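Local coordinates for protein signal recognition particle receptor subunit beta (PDB 2FH5) that binds GTP and, as the beta subunit of the signal recognition particle receptor, helps target nascent secretory proteins to the endoplasmic reticulum membrane, at residues A99-Q104 and L147-R151. Sequence-based numbering, arbitrary orientation.
Sequences AEFLYQ and LRVTR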
ATOM      1  N   ALA B  99     -10.196  11.233 -10.767  1.00 46.34           N
ATOM      2  CA  ALA B  99     -10.015  12.540 -11.437  1.00 48.11           C
ATOM      3  C   ALA B  99      -9.737  13.678 -10.451  1.00 45.03           C
ATOM      4  O   ALA B  99      -8.862  14.510 -10.669  1.00 44.01           O
ATOM      5  CB  ALA B  99     -11.252  12.884 -12.288  1.00 46.54           C
ATOM      6  N   GLU B 100     -10.484  13.698  -9.360  1.00 44.15           N
ATOM      7  CA  GLU B 100     -10.320  14.726  -8.343  1.00 50.09           C
ATOM      8  C   GLU B 100      -8.941  14.720  -7.691  1.00 48.01           C
ATOM      9  O   GLU B 100      -8.386  15.788  -7.386  1.00 45.35           O
ATOM     10  CB  GLU B 100     -11.397  14.559  -7.275  1.00 56.36           C
ATOM     11  CG  GLU B 100     -11.233  15.432  -6.066  1.00 73.04           C
ATOM     12  CD  GLU B 100     -12.438  15.319  -5.146  1.00 87.09           C
ATOM     13  OE1 GLU B 100     -13.520  15.799  -5.567  1.00 93.02           O
ATOM     14  OE2 GLU B 100     -12.315  14.744  -4.027  1.00 87.01           O
ATOM     15  N   PHE B 101      -8.392  13.525  -7.465  1.00 41.96           N
ATOM     16  CA  PHE B 101      -7.082  13.433  -6.846  1.00 39.19           C
ATOM     17  C   PHE B 101      -6.033  13.757  -7.906  1.00 37.94           C
ATOM     18  O   PHE B 101      -5.093  14.491  -7.638  1.00 36.86           O
ATOM     19  CB  PHE B 101      -6.879  12.030  -6.253  1.00 42.98           C
ATOM     20  CG  PHE B 101      -5.531  11.812  -5.587  1.00 44.92           C
ATOM     21  CD1 PHE B 101      -4.772  12.883  -5.109  1.00 47.64           C
ATOM     22  CD2 PHE B 101      -5.015  10.525  -5.458  1.00 45.55           C
ATOM     23  CE1 PHE B 101      -3.508  12.676  -4.524  1.00 46.64           C
ATOM     24  CE2 PHE B 101      -3.757  10.306  -4.875  1.00 48.64           C
ATOM     25  CZ  PHE B 101      -2.999  11.391  -4.410  1.00 40.68           C
ATOM     26  N   LEU B 102      -6.199  13.222  -9.108  1.00 36.45           N
ATOM     27  CA  LEU B 102      -5.256  13.491 -10.188  1.00 42.77           C
ATOM     28  C   LEU B 102      -5.167  15.004 -10.458  1.00 45.91           C
ATOM     29  O   LEU B 102      -4.077  15.548 -10.663  1.00 48.83           O
ATOM     30  CB  LEU B 102      -5.673  12.724 -11.445  1.00 41.06           C
ATOM     31  CG  LEU B 102      -4.804  12.925 -12.679  1.00 42.58           C
ATOM     32  CD1 LEU B 102      -3.351  12.552 -12.387  1.00 37.15           C
ATOM     33  CD2 LEU B 102      -5.397  12.105 -13.826  1.00 34.54           C
ATOM     34  N   TYR B 103      -6.313  15.680 -10.421  1.00 48.62           N
ATOM     35  CA  TYR B 103      -6.387  17.138 -10.603  1.00 50.55           C
ATOM     36  C   TYR B 103      -5.382  17.841  -9.693  1.00 48.33           C
ATOM     37  O   TYR B 103      -4.572  18.647 -10.146  1.00 49.72           O
ATOM     38  CB  TYR B 103      -7.800  17.626 -10.262  1.00 55.93           C
ATOM     39  CG  TYR B 103      -8.031  19.095 -10.540  1.00 62.41           C
ATOM     40  CD1 TYR B 103      -8.340  19.543 -11.823  1.00 65.09           C
ATOM     41  CD2 TYR B 103      -7.940  20.037  -9.524  1.00 66.55           C
ATOM     42  CE1 TYR B 103      -8.557  20.892 -12.082  1.00 66.91           C
ATOM     43  CE2 TYR B 103      -8.151  21.387  -9.777  1.00 70.25           C
ATOM     44  CZ  TYR B 103      -8.462  21.805 -11.055  1.00 67.59           C
ATOM     45  OH  TYR B 103      -8.706  23.139 -11.295  1.00 70.60           O
ATOM     46  N   GLN B 104      -5.453  17.554  -8.396  1.00 50.63           N
ATOM     47  CA  GLN B 104      -4.512  18.137  -7.444  1.00 51.19           C
ATOM     48  C   GLN B 104      -3.076  17.715  -7.751  1.00 50.21           C
ATOM     49  O   GLN B 104      -2.141  18.478  -7.512  1.00 49.98           O
ATOM     50  CB  GLN B 104      -4.851  17.726  -6.012  1.00 56.54           C
ATOM     51  CG  GLN B 104      -5.502  18.828  -5.193  1.00 72.62           C
ATOM     52  CD  GLN B 104      -6.844  18.392  -4.591  1.00 84.40           C
ATOM     53  OE1 GLN B 104      -7.377  19.038  -3.676  1.00 87.75           O
ATOM     54  NE2 GLN B 104      -7.399  17.291  -5.112  1.00 84.43           N
ATOM     55  N   LEU B 147     -14.184  19.308 -14.136  1.00 46.14           N
ATOM     56  CA  LEU B 147     -13.617  19.746 -12.863  1.00 50.82           C
ATOM     57  C   LEU B 147     -12.958  21.121 -12.881  1.00 52.38           C
ATOM     58  O   LEU B 147     -13.074  21.853 -11.909  1.00 54.42           O
ATOM     59  CB  LEU B 147     -12.595  18.731 -12.334  1.00 52.00           C
ATOM     60  CG  LEU B 147     -13.077  17.594 -11.442  1.00 50.87           C
ATOM     61  CD1 LEU B 147     -11.900  16.708 -11.144  1.00 44.93           C
ATOM     62  CD2 LEU B 147     -13.682  18.152 -10.139  1.00 45.35           C
ATOM     63  N   ARG B 148     -12.257  21.477 -13.953  1.00 51.63           N
ATOM     64  CA  ARG B 148     -11.622  22.788 -13.976  1.00 53.32           C
ATOM     65  C   ARG B 148     -12.644  23.918 -13.993  1.00 53.87           C
ATOM     66  O   ARG B 148     -12.299  25.079 -13.771  1.00 59.42           O
ATOM     67  CB  ARG B 148     -10.663  22.904 -15.160  1.00 50.96           C
ATOM     68  CG  ARG B 148     -11.277  22.559 -16.439  1.00 52.21           C
ATOM     69  CD  ARG B 148     -10.288  22.655 -17.591  1.00 52.56           C
ATOM     70  NE  ARG B 148     -11.024  22.510 -18.848  1.00 53.82           N
ATOM     71  CZ  ARG B 148     -10.561  22.874 -20.033  1.00 52.88           C
ATOM     72  NH1 ARG B 148      -9.355  23.404 -20.127  1.00 48.67           N
ATOM     73  NH2 ARG B 148     -11.313  22.707 -21.114  1.00 51.71           N
ATOM     74  N   VAL B 149     -13.905  23.589 -14.248  1.00 55.91           N
ATOM     75  CA  VAL B 149     -14.964  24.595 -14.233  1.00 55.73           C
ATOM     76  C   VAL B 149     -15.695  24.541 -12.882  1.00 57.74           C
ATOM     77  O   VAL B 149     -15.867  25.562 -12.223  1.00 56.33           O
ATOM     78  CB  VAL B 149     -15.993  24.367 -15.365  1.00 56.74           C
ATOM     79  CG1 VAL B 149     -17.091  25.429 -15.305  1.00 57.47           C
ATOM     80  CG2 VAL B 149     -15.301  24.388 -16.693  1.00 53.84           C
ATOM     81  N   THR B 150     -16.104  23.347 -12.461  1.00 59.63           N
ATOM     82  CA  THR B 150     -16.821  23.193 -11.191  1.00 64.25           C
ATOM     83  C   THR B 150     -15.943  23.320  -9.935  1.00 71.78           C
ATOM     84  O   THR B 150     -16.431  23.709  -8.878  1.00 73.64           O
ATOM     85  CB  THR B 150     -17.545  21.829 -11.109  1.00 56.88           C
ATOM     86  OG1 THR B 150     -16.578  20.785 -10.922  1.00 53.19           O
ATOM     87  CG2 THR B 150     -18.348  21.557 -12.386  1.00 50.68           C
ATOM     88  N   ARG B 151     -14.661  22.987 -10.054  1.00 79.56           N
ATOM     89  CA  ARG B 151     -13.714  23.036  -8.935  1.00 88.10           C
ATOM     90  C   ARG B 151     -13.796  24.276  -8.045  1.00 92.44           C
ATOM     91  O   ARG B 151     -13.376  25.366  -8.444  1.00 94.09           O
ATOM     92  CB  ARG B 151     -12.295  22.922  -9.468  1.00 92.47           C
ATOM     93  CG  ARG B 151     -11.216  22.948  -8.411  1.00 99.97           C
ATOM     94  CD  ARG B 151     -11.069  21.610  -7.697  1.00101.79           C
ATOM     95  NE  ARG B 151      -9.768  21.553  -7.035  1.00106.84           N
ATOM     96  CZ  ARG B 151      -9.285  20.496  -6.389  1.00108.61           C
ATOM     97  NH1 ARG B 151      -9.998  19.380  -6.303  1.00108.03           N
ATOM     98  NH2 ARG B 151      -8.078  20.557  -5.841  1.00107.19           N
TER
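Arg-151 NE approaches Tyr-103 CE2 to 3.2 Å, and beyond it the guanidinium spreads beside the tyrosine ring. Tyr-103 CD2 stands 3.4 Å above the middle of one guanidinium face, but the two planes are 58° apart, so the ring leans on the cation without stacking flat. An arginine suits this place because its long alkyl part also packs: CG and CD run past Tyr-103 CE2 before the charge begins. The bend about CB–CG (chi2 78°) turns the chain toward helix 91-110. Here the amide of Gln-104 meets the guanidinium at its edge, with the carbonyl oxygen of Glu-100 farther off, 4.1 Å from Arg-151 NH1. The Gln-104 approach is too crowded in the model, and Arg-151 too poorly ordered, for finer detail to be trusted. Glu-100 offers opposite charge without a salt bridge, its OE1 5.1 Å from Arg-151 NH1.

Deeper in, the contact is apolar. Leu-147 sends CD1 to 4.0 Å from Ala-99 CB and also against Tyr-103 CB; the small alanine lets the leucine methyl approach the backbone, 3.8 Å from Glu-100 N. Tyr-103 fills the space beyond, touching Leu-147 CB and the start of Arg-148, and Leu-144 and Leu-168 as well. The guanidinium of Arg-148 turns away to Asn-145 and the carbonyls of Leu-168, Lys-170 and Lys-173. A serine in place of Tyr-103 would probably open a gap beside Leu-147 and deprive the Arg-151 guanidinium of the ring against its face.

Helices 91-110 and 133-150, which flank strand 117-123 in sequence within this P-loop GTPase fold, are thus joined by apolar packing of Ala-99, Leu-147 and Tyr-103, bordered by a cation that probably gains from the nearby charge of Glu-100, though its poor order suggests a loose hold.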